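Local coordinates for UTP-glucose-1-phosphate uridylyltransferase 2 (Trypanosoma brucei, PDB 3GUE), which probably catalyses the reaction of UTP with alpha-D-glucose 1-phosphate to give UDP-glucose and diphosphate, and binds UDP-glucose, at residues Ser22-Lys27 with Gln162-Lys167; Leu232-Glu237 with Glu363-Pro368; Asp380-Arg385 with Glu424-Gly429. All blocks are in the same frame, centred on the assembly; numbering follows the deposited sequence.

Interaction 1 of 3, residues Ser22-Lys27 with Gln162-Lys167; sequences SGVEEK and QNRVPK. With UPG (uridine-5'-diphosphate-glucose), chain C.
The backbones of V24 and N163 approach to 6.3 Å between their CA atoms, where the turn linking helices 10-21 and 26-40 passes the loop that leads into strand 165-169. V24 sets both methyls against the carbonyl of R164, CG1 at 3.5 Å from R164 O; that oxygen is buried here with no polar partner in the model. R164 reaches across to the turn with an extended chain, and its NH2 makes a weak, bent hydrogen bond of 2.8 Å to S22 OG (121° at the hydrogen). An arginine suits the place because its flat cation also meets the rings of W186 and F134 in cation-pi contacts. Helix 10-21 ends in a Schellman motif at G23, whose positive phi (86°) glycine adopts readily; E25 then N-caps the next helix. The E25 chain bends at chi2 (-80°), carrying its carboxylate back over the helix start: OE2 accepts from K27 N at 2.9 Å, and OE1 takes the N-H of C28. E25 CB meanwhile rests near the N163 amide group. From the same loop as N163, Q162 turns to UDP-glucose, its OE1 receiving the uracil N3-H at 2.7 Å, while D193 binds Q162 NE2 and steadies the amide.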
loop_
_atom_site.group_PDB
_atom_site.type_symbol
_atom_site.label_atom_id
_atom_site.label_comp_id
_atom_site.label_asym_id
_atom_site.label_seq_id
_atom_site.Cartn_x
_atom_site.Cartn_y
_atom_site.Cartn_z
ATOM N N SER A 22 0.331 -26.880 -3.850
ATOM C CA SER A 22 1.261 -25.982 -3.174
ATOM C C SER A 22 0.852 -25.635 -1.748
ATOM O O SER A 22 1.515 -24.823 -1.110
ATOM C CB SER A 22 1.486 -24.698 -3.984
ATOM O OG SER A 22 2.651 -24.808 -4.800
ATOM N N GLY A 23 -0.224 -26.234 -1.243
ATOM C CA GLY A 23 -0.610 -26.033 0.159
ATOM C C GLY A 23 -1.486 -24.815 0.454
ATOM O O GLY A 23 -1.626 -24.407 1.614
ATOM N N VAL A 24 -2.084 -24.255 -0.594
ATOM C CA VAL A 24 -2.979 -23.096 -0.482
ATOM C C VAL A 24 -4.253 -23.382 0.339
ATOM O O VAL A 24 -4.898 -24.441 0.213
ATOM C CB VAL A 24 -3.332 -22.523 -1.892
ATOM C CG1 VAL A 24 -4.151 -21.242 -1.778
ATOM C CG2 VAL A 24 -2.033 -22.260 -2.698
ATOM N N GLU A 25 -4.602 -22.409 1.168
ATOM C CA GLU A 25 -5.715 -22.521 2.105
ATOM C C GLU A 25 -7.017 -22.787 1.326
ATOM O O GLU A 25 -7.280 -22.149 0.308
ATOM C CB GLU A 25 -5.781 -21.257 2.981
ATOM C CG GLU A 25 -6.689 -21.386 4.195
ATOM C CD GLU A 25 -8.137 -21.198 3.821
ATOM O OE1 GLU A 25 -8.400 -20.348 2.953
ATOM O OE2 GLU A 25 -9.004 -21.912 4.368
ATOM N N GLU A 26 -7.783 -23.777 1.794
ATOM C CA GLU A 26 -9.074 -24.185 1.210
ATOM C C GLU A 26 -10.057 -23.044 0.871
ATOM O O GLU A 26 -10.591 -22.979 -0.247
ATOM C CB GLU A 26 -9.737 -25.234 2.138
ATOM C CG GLU A 26 -11.216 -24.978 2.533
ATOM C CD GLU A 26 -11.464 -24.960 4.061
ATOM O OE1 GLU A 26 -10.629 -25.497 4.844
ATOM O OE2 GLU A 26 -12.514 -24.411 4.493
ATOM N N LYS A 27 -10.313 -22.150 1.824
ATOM C CA LYS A 27 -11.238 -21.038 1.563
ATOM C C LYS A 27 -10.688 -20.063 0.529
ATOM O O LYS A 27 -11.447 -19.521 -0.249
ATOM C CB LYS A 27 -11.684 -20.324 2.834
ATOM C CG LYS A 27 -12.675 -21.098 3.668
ATOM C CD LYS A 27 -14.097 -21.088 3.110
ATOM C CE LYS A 27 -15.028 -21.796 4.088
ATOM N NZ LYS A 27 -16.374 -22.079 3.519
ATOM N N GLN A 162 0.133 -14.796 4.332
ATOM C CA GLN A 162 -1.021 -14.732 3.483
ATOM C C GLN A 162 -0.964 -15.865 2.455
ATOM O O GLN A 162 -0.050 -16.699 2.454
ATOM C CB GLN A 162 -1.161 -13.343 2.839
ATOM C CG GLN A 162 -0.146 -12.995 1.743
ATOM C CD GLN A 162 -0.497 -11.669 1.082
ATOM O OE1 GLN A 162 0.271 -10.710 1.137
ATOM N NE2 GLN A 162 -1.686 -11.594 0.516
ATOM N N ASN A 163 -1.981 -15.915 1.620
ATOM C CA ASN A 163 -2.100 -16.902 0.581
ATOM C C ASN A 163 -1.344 -16.479 -0.675
ATOM O O ASN A 163 -0.775 -15.384 -0.743
ATOM C CB ASN A 163 -3.580 -17.082 0.255
ATOM C CG ASN A 163 -4.408 -17.441 1.482
ATOM O OD1 ASN A 163 -5.421 -16.795 1.779
ATOM N ND2 ASN A 163 -3.984 -18.475 2.195
ATOM N N ARG A 164 -1.284 -17.409 -1.617
ATOM C CA ARG A 164 -0.845 -17.152 -2.993
ATOM C C ARG A 164 -1.781 -17.809 -3.990
ATOM O O ARG A 164 -2.422 -18.837 -3.696
ATOM C CB ARG A 164 0.596 -17.575 -3.252
ATOM C CG ARG A 164 0.964 -18.989 -2.847
ATOM C CD ARG A 164 2.388 -19.265 -3.327
ATOM N NE ARG A 164 2.696 -20.694 -3.400
ATOM C CZ ARG A 164 3.837 -21.175 -3.898
ATOM N NH1 ARG A 164 4.773 -20.340 -4.348
ATOM N NH2 ARG A 164 4.055 -22.485 -3.933
ATOM N N VAL A 165 -1.840 -17.195 -5.169
ATOM C CA VAL A 165 -2.765 -17.589 -6.208
ATOM C C VAL A 165 -1.995 -17.647 -7.542
ATOM O O VAL A 165 -1.044 -16.901 -7.748
ATOM C CB VAL A 165 -4.059 -16.653 -6.267
ATOM C CG1 VAL A 165 -4.710 -16.499 -4.891
ATOM C CG2 VAL A 165 -3.783 -15.291 -6.834
ATOM N N PRO A 166 -2.378 -18.557 -8.449
ATOM C CA PRO A 166 -1.606 -18.491 -9.695
ATOM C C PRO A 166 -2.022 -17.317 -10.580
ATOM O O PRO A 166 -3.183 -16.884 -10.540
ATOM C CB PRO A 166 -1.950 -19.834 -10.372
ATOM C CG PRO A 166 -3.317 -20.139 -9.925
ATOM C CD PRO A 166 -3.394 -19.634 -8.484
ATOM N N LYS A 167 -1.055 -16.757 -11.302
ATOM C CA LYS A 167 -1.316 -15.852 -12.419
ATOM C C LYS A 167 -1.967 -16.739 -13.467
ATOM O O LYS A 167 -1.609 -17.916 -13.581
ATOM C CB LYS A 167 -0.019 -15.304 -12.983
ATOM C CG LYS A 167 0.749 -14.421 -12.010
ATOM C CD LYS A 167 2.058 -14.003 -12.641
ATOM C CE LYS A 167 2.941 -13.301 -11.620
ATOM N NZ LYS A 167 4.190 -12.768 -12.247
HETATM N N1 UPG C . 0.555 -6.002 0.031
HETATM C C2 UPG C . 0.353 -7.211 0.726
HETATM N N3 UPG C . -0.219 -8.258 0.025
HETATM C C4 UPG C . -0.594 -8.166 -1.295
HETATM C C5 UPG C . -0.416 -6.961 -1.988
HETATM C C6 UPG C . 0.153 -5.872 -1.336
HETATM O O2 UPG C . 0.677 -7.409 1.907
HETATM O O4 UPG C . -1.082 -9.173 -1.824
HETATM C C1C UPG C . 1.166 -4.834 0.744
HETATM C C2C UPG C . 2.315 -4.051 0.102
HETATM O O2C UPG C . 3.568 -4.714 0.318
HETATM C C3C UPG C . 2.236 -2.759 0.913
HETATM C C4C UPG C . 0.737 -2.562 1.068
HETATM O O4C UPG C . 0.114 -3.862 0.879
HETATM O O3C UPG C . 2.790 -2.990 2.207
HETATM C C5C UPG C . 0.163 -1.602 -0.025
HETATM O O5C UPG C . 0.211 -2.127 -1.324
HETATM P PA UPG C . 0.613 -1.199 -2.582
HETATM O O1A UPG C . 1.838 -0.471 -2.144
HETATM O O2A UPG C . 0.633 -1.959 -3.837
HETATM O O3A UPG C . -0.621 -0.110 -2.597
HETATM P PB UPG C . -2.034 -0.229 -3.396
HETATM O O1B UPG C . -2.648 -1.521 -3.049
HETATM O O2B UPG C . -1.875 0.156 -4.833
HETATM O O3B UPG C . -2.791 1.018 -2.727
HETATM C "C1'" UPG C . -3.112 0.967 -1.288
HETATM C "C2'" UPG C . -4.620 1.079 -1.117
HETATM C "C3'" UPG C . -5.063 2.379 -1.777
HETATM C "C4'" UPG C . -4.364 3.556 -1.078
HETATM C "C5'" UPG C . -2.825 3.382 -1.144
HETATM C "C6'" UPG C . -2.143 4.344 -0.206
HETATM O "O2'" UPG C . -5.300 -0.028 -1.737
HETATM O "O3'" UPG C . -6.476 2.466 -1.727
HETATM O "O4'" UPG C . -4.736 4.787 -1.678
HETATM O "O5'" UPG C . -2.391 2.068 -0.699
HETATM O "O6'" UPG C . -0.759 4.436 -0.551
#

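Interaction 2 of 3, residues Leu232-Glu237 with Glu363-Pro368; sequences LDYMHE and EAVVVP
The ring of Y234 is met at its edge, in plane, by the carboxylate oxygen OE1 of E363, while CG2 of V365 reaches the ring obliquely, 4.4 Å from Y234 CE2. Ring and carboxylate planes stand 56° apart, and the two side chains cross at about a right angle. Y234 OH donates to E363 OE1 over 2.7 Å, and the oxygen receives it through its syn lone pair, on the side of the other carboxylate oxygen. With CG anti to the backbone N (chi1 173°), the tyrosine leaves the helix toward the strand, and the extended chain of E363 comes to meet the hydroxyl. K238 completes the polar group: its NZ forms a salt bridge with E363 OE2 and a hydrogen bond with Y234 OH, and its positive charge would probably favour an ionised glutamate. Tyrosine fits because it unites a hydroxyl for this group with an apolar ring for V365, I64 and L243. V365, two residues along the strand from E363, also directs its side chain toward the helix and adds an apolar neighbour for the ring. A helix covering a face of a mixed sheet, here at its edge strand 362-366, is typical of the Rossmann-like alpha/beta core of GT-A nucleotidyltransferases.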
loop_
_atom_site.group_PDB
_atom_site.type_symbol
_atom_site.label_atom_id
_atom_site.label_comp_id
_atom_site.label_asym_id
_atom_site.label_seq_id
_atom_site.Cartn_x
_atom_site.Cartn_y
_atom_site.Cartn_z
ATOM N N LEU A 232 -9.185 5.779 17.864
ATOM C CA LEU A 232 -9.706 4.550 18.421
ATOM C C LEU A 232 -10.925 4.818 19.294
ATOM O O LEU A 232 -11.945 4.139 19.153
ATOM C CB LEU A 232 -8.628 3.801 19.192
ATOM C CG LEU A 232 -9.064 2.489 19.850
ATOM C CD1 LEU A 232 -9.872 1.621 18.822
ATOM C CD2 LEU A 232 -7.830 1.785 20.334
ATOM N N ASP A 233 -10.811 5.798 20.193
ATOM C CA ASP A 233 -11.885 6.179 21.131
ATOM C C ASP A 233 -13.158 6.503 20.346
ATOM O O ASP A 233 -14.230 6.022 20.676
ATOM C CB ASP A 233 -11.486 7.419 21.957
ATOM C CG ASP A 233 -10.503 7.123 23.081
ATOM O OD1 ASP A 233 -10.254 5.951 23.419
ATOM O OD2 ASP A 233 -9.994 8.099 23.666
ATOM N N TYR A 234 -13.002 7.308 19.293
ATOM C CA TYR A 234 -14.088 7.711 18.404
ATOM C C TYR A 234 -14.798 6.552 17.722
ATOM O O TYR A 234 -16.035 6.496 17.702
ATOM C CB TYR A 234 -13.580 8.651 17.328
ATOM C CG TYR A 234 -14.638 8.971 16.289
ATOM C CD1 TYR A 234 -15.702 9.819 16.597
ATOM C CD2 TYR A 234 -14.588 8.400 15.011
ATOM C CE1 TYR A 234 -16.674 10.105 15.678
ATOM C CE2 TYR A 234 -15.562 8.680 14.069
ATOM C CZ TYR A 234 -16.612 9.548 14.416
ATOM O OH TYR A 234 -17.596 9.867 13.497
ATOM N N MET A 235 -14.000 5.655 17.156
ATOM C CA MET A 235 -14.497 4.483 16.445
ATOM C C MET A 235 -15.376 3.620 17.355
ATOM O O MET A 235 -16.486 3.189 16.986
ATOM C CB MET A 235 -13.302 3.683 15.957
ATOM C CG MET A 235 -13.673 2.480 15.122
ATOM S SD MET A 235 -12.257 1.399 14.961
ATOM C CE MET A 235 -13.037 0.080 13.992
ATOM N N HIS A 236 -14.853 3.366 18.545
ATOM C CA HIS A 236 -15.582 2.659 19.599
ATOM C C HIS A 236 -16.906 3.344 20.069
ATOM O O HIS A 236 -17.940 2.682 20.244
ATOM C CB HIS A 236 -14.618 2.459 20.771
ATOM C CG HIS A 236 -15.219 1.739 21.930
ATOM N ND1 HIS A 236 -15.449 0.378 21.927
ATOM C CD2 HIS A 236 -15.623 2.186 23.136
ATOM C CE1 HIS A 236 -15.985 0.024 23.081
ATOM N NE2 HIS A 236 -16.101 1.105 23.831
ATOM N N GLU A 237 -16.862 4.658 20.265
ATOM C CA GLU A 237 -18.022 5.441 20.716
ATOM C C GLU A 237 -19.151 5.424 19.700
ATOM O O GLU A 237 -20.313 5.395 20.077
ATOM C CB GLU A 237 -17.638 6.906 20.958
ATOM C CG GLU A 237 -16.953 7.215 22.267
ATOM C CD GLU A 237 -15.875 8.275 22.084
ATOM O OE1 GLU A 237 -15.981 9.073 21.110
ATOM O OE2 GLU A 237 -14.911 8.285 22.896
ATOM N N GLU A 363 -16.995 4.046 8.464
ATOM C CA GLU A 363 -16.824 5.474 8.259
ATOM C C GLU A 363 -15.455 5.757 7.659
ATOM O O GLU A 363 -14.509 4.969 7.826
ATOM C CB GLU A 363 -16.968 6.221 9.589
ATOM C CG GLU A 363 -18.429 6.408 10.090
ATOM C CD GLU A 363 -18.580 7.479 11.167
ATOM O OE1 GLU A 363 -17.615 8.214 11.416
ATOM O OE2 GLU A 363 -19.673 7.591 11.761
ATOM N N ALA A 364 -15.358 6.884 6.957
ATOM C CA ALA A 364 -14.083 7.428 6.546
ATOM C C ALA A 364 -13.929 8.819 7.188
ATOM O O ALA A 364 -14.895 9.594 7.253
ATOM C CB ALA A 364 -14.025 7.522 5.045
ATOM N N VAL A 365 -12.722 9.134 7.655
ATOM C CA VAL A 365 -12.425 10.439 8.285
ATOM C C VAL A 365 -11.198 11.080 7.654
ATOM O O VAL A 365 -10.199 10.387 7.400
ATOM C CB VAL A 365 -12.146 10.250 9.805
ATOM C CG1 VAL A 365 -11.961 11.624 10.549
ATOM C CG2 VAL A 365 -13.215 9.407 10.444
ATOM N N VAL A 366 -11.228 12.396 7.429
ATOM C CA VAL A 366 -10.037 13.068 6.879
ATOM C C VAL A 366 -8.964 13.330 7.939
ATOM O O VAL A 366 -9.240 13.958 8.962
ATOM C CB VAL A 366 -10.355 14.386 6.102
ATOM C CG1 VAL A 366 -9.112 14.830 5.333
ATOM C CG2 VAL A 366 -11.513 14.190 5.148
ATOM N N VAL A 367 -7.749 12.832 7.702
ATOM C CA VAL A 367 -6.667 12.959 8.675
ATOM C C VAL A 367 -5.593 13.876 8.080
ATOM O O VAL A 367 -5.551 14.077 6.846
ATOM C CB VAL A 367 -6.101 11.566 9.173
ATOM C CG1 VAL A 367 -7.222 10.695 9.769
ATOM C CG2 VAL A 367 -5.300 10.798 8.061
ATOM N N PRO A 368 -4.774 14.506 8.947
ATOM C CA PRO A 368 -3.698 15.328 8.420
ATOM C C PRO A 368 -2.695 14.514 7.556
ATOM O O PRO A 368 -2.463 13.332 7.801
ATOM C CB PRO A 368 -3.008 15.865 9.677
ATOM C CG PRO A 368 -4.019 15.700 10.778
ATOM C CD PRO A 368 -4.799 14.490 10.423
#

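Interaction 3 of 3, residues Asp380-Arg385 with Glu424-Gly429; sequences DLLALR and EKLVKG
Helices 378-385 and 420-427 come together with L382 and V427 as their closest backbone positions, 8.1 Å between CA atoms; the second helix is weakly bonded here, near its end. L382 carries the contact, offering one methyl to each of two neighbours on the facing segment. Its CD1 meets CG1 of V427 at 3.9 Å, and its CD2 meets CD2 of L426 at 4.2 Å. With CG anti to the backbone N (chi1 170°), the leucine fork leans out from its helix. V427 answers with a single methyl: CG1, anti to its carbonyl carbon (chi1 -77°), does the touching, and the two side chains cross obliquely. Leucine suits L382 because its fork, branching at CG, can present a methyl to each of two neighbours; V427, branched at CB, keeps its methyl close to its own backbone. L382 also packs on I410 and L412 of strand 409-412 and on F423, while L426 shares L412 and touches Y417. These helices thus meet beside strand 409-412, at the edge of a parallel sheet consistent with the C-terminal beta-helix of eukaryotic UDP-glucose pyrophosphorylases. On the flank, R385 lays one face of its guanidinium over L381, whose CD2 sits 3.9 Å above the plane, and R385 NH2 donates to Q100 O. R385 NH1 and E424 OE1 remain 6.6 Å apart, not in contact, so any attraction between their opposite charges is probably mild. No hydrogen bond crosses between the segments, so their direct attraction rests chiefly on dispersion and on withdrawal of methyl groups from water.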
loop_
_atom_site.group_PDB
_atom_site.type_symbol
_atom_site.label_atom_id
_atom_site.label_comp_id
_atom_site.label_asym_id
_atom_site.label_seq_id
_atom_site.Cartn_x
_atom_site.Cartn_y
_atom_site.Cartn_z
ATOM N N ASP A 380 8.194 8.573 -5.519
ATOM C CA ASP A 380 7.835 8.659 -4.107
ATOM C C ASP A 380 9.036 8.423 -3.223
ATOM O O ASP A 380 9.223 9.123 -2.193
ATOM C CB ASP A 380 6.780 7.608 -3.749
ATOM C CG ASP A 380 5.395 7.876 -4.340
ATOM O OD1 ASP A 380 5.003 9.022 -4.557
ATOM O OD2 ASP A 380 4.662 6.888 -4.578
ATOM N N LEU A 381 9.830 7.427 -3.620
ATOM C CA LEU A 381 11.057 7.023 -2.906
ATOM C C LEU A 381 12.084 8.128 -2.867
ATOM O O LEU A 381 12.727 8.328 -1.839
ATOM C CB LEU A 381 11.682 5.794 -3.545
ATOM C CG LEU A 381 12.939 5.263 -2.844
ATOM C CD1 LEU A 381 12.580 4.844 -1.405
ATOM C CD2 LEU A 381 13.515 4.098 -3.682
ATOM N N LEU A 382 12.270 8.790 -4.016
ATOM C CA LEU A 382 13.072 9.996 -4.116
ATOM C C LEU A 382 12.655 11.057 -3.091
ATOM O O LEU A 382 13.534 11.664 -2.429
ATOM C CB LEU A 382 12.993 10.590 -5.542
ATOM C CG LEU A 382 13.583 11.984 -5.821
ATOM C CD1 LEU A 382 15.060 12.039 -5.404
ATOM C CD2 LEU A 382 13.425 12.348 -7.322
ATOM N N ALA A 383 11.339 11.290 -2.977
ATOM C CA ALA A 383 10.827 12.331 -2.071
ATOM C C ALA A 383 11.087 11.925 -0.616
ATOM O O ALA A 383 11.553 12.750 0.179
ATOM C CB ALA A 383 9.328 12.624 -2.296
ATOM N N LEU A 384 10.882 10.640 -0.315
ATOM C CA LEU A 384 11.077 10.144 1.043
ATOM C C LEU A 384 12.527 10.227 1.499
ATOM O O LEU A 384 12.819 10.652 2.650
ATOM C CB LEU A 384 10.581 8.710 1.183
ATOM C CG LEU A 384 10.340 8.256 2.633
ATOM C CD1 LEU A 384 9.265 9.116 3.313
ATOM C CD2 LEU A 384 9.897 6.830 2.636
ATOM N N ARG A 385 13.424 9.861 0.583
ATOM C CA ARG A 385 14.857 9.808 0.849
ATOM C C ARG A 385 15.404 11.224 0.991
ATOM O O ARG A 385 16.371 11.443 1.713
ATOM C CB ARG A 385 15.588 9.043 -0.250
ATOM C CG ARG A 385 15.499 7.535 -0.115
ATOM C CD ARG A 385 16.319 6.807 -1.163
ATOM N NE ARG A 385 16.275 5.374 -0.915
ATOM C CZ ARG A 385 16.862 4.452 -1.671
ATOM N NH1 ARG A 385 17.547 4.806 -2.755
ATOM N NH2 ARG A 385 16.755 3.173 -1.328
ATOM N N GLU A 424 18.381 4.337 -9.678
ATOM C CA GLU A 424 19.735 4.273 -9.111
ATOM C C GLU A 424 20.769 5.203 -9.765
ATOM O O GLU A 424 21.602 5.783 -9.067
ATOM C CB GLU A 424 20.205 2.824 -9.049
ATOM C CG GLU A 424 19.508 2.076 -7.902
ATOM C CD GLU A 424 19.797 0.605 -7.842
ATOM O OE1 GLU A 424 19.237 -0.051 -6.943
ATOM O OE2 GLU A 424 20.570 0.092 -8.677
ATOM N N LYS A 425 20.712 5.366 -11.081
ATOM C CA LYS A 425 21.578 6.345 -11.743
ATOM C C LYS A 425 21.275 7.810 -11.400
ATOM O O LYS A 425 22.197 8.653 -11.326
ATOM C CB LYS A 425 21.631 6.101 -13.259
ATOM C CG LYS A 425 22.798 5.143 -13.620
ATOM C CD LYS A 425 22.533 4.253 -14.816
ATOM C CE LYS A 425 22.138 2.851 -14.369
ATOM N NZ LYS A 425 23.343 1.987 -14.061
ATOM N N LEU A 426 19.989 8.107 -11.182
ATOM C CA LEU A 426 19.533 9.465 -10.878
ATOM C C LEU A 426 20.110 10.032 -9.561
ATOM O O LEU A 426 20.530 11.201 -9.507
ATOM C CB LEU A 426 17.989 9.512 -10.856
ATOM C CG LEU A 426 17.351 10.876 -10.632
ATOM C CD1 LEU A 426 17.712 11.778 -11.838
ATOM C CD2 LEU A 426 15.816 10.803 -10.461
ATOM N N VAL A 427 20.102 9.198 -8.514
ATOM C CA VAL A 427 20.520 9.568 -7.168
ATOM C C VAL A 427 21.911 9.016 -6.774
ATOM O O VAL A 427 22.378 9.249 -5.653
ATOM C CB VAL A 427 19.521 9.035 -6.114
ATOM C CG1 VAL A 427 18.255 9.888 -6.065
ATOM C CG2 VAL A 427 19.205 7.563 -6.354
ATOM N N LYS A 428 22.538 8.278 -7.687
ATOM C CA LYS A 428 23.858 7.685 -7.499
ATOM C C LYS A 428 24.844 8.664 -6.859
ATOM O O LYS A 428 25.485 8.357 -5.858
ATOM C CB LYS A 428 24.378 7.249 -8.872
ATOM C CG LYS A 428 25.767 6.713 -8.907
ATOM C CD LYS A 428 26.367 6.921 -10.286
ATOM C CE LYS A 428 25.746 6.026 -11.332
ATOM N NZ LYS A 428 26.216 6.459 -12.683
ATOM N N GLY A 429 24.969 9.844 -7.462
ATOM C CA GLY A 429 25.917 10.849 -6.977
ATOM C C GLY A 429 25.322 11.811 -5.973
ATOM O O GLY A 429 25.975 12.781 -5.576
#

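Overall arrangement
The three contacts lie far apart, with centres 34 to 35 Å from one another, and follow in series along the chain. Interaction 1 is tied to the nucleotide site through Q162, which binds the uracil and precedes N163 in the chain; V165 lines a second pocket that holds a dithiol, probably from the crystallisation liquor. Interaction 2 sits at the 362-366 edge of the mixed sheet, with V365 about 10 Å in side-chain distance from N302, which also binds UDP-glucose. Interaction 3 is away from the annotated sites, though its helix 378-385 follows strand 362-366 in the chain, K376 of the pocket lying between them. Interactions 2 and 3 approach to about 13 Å between nearest atoms.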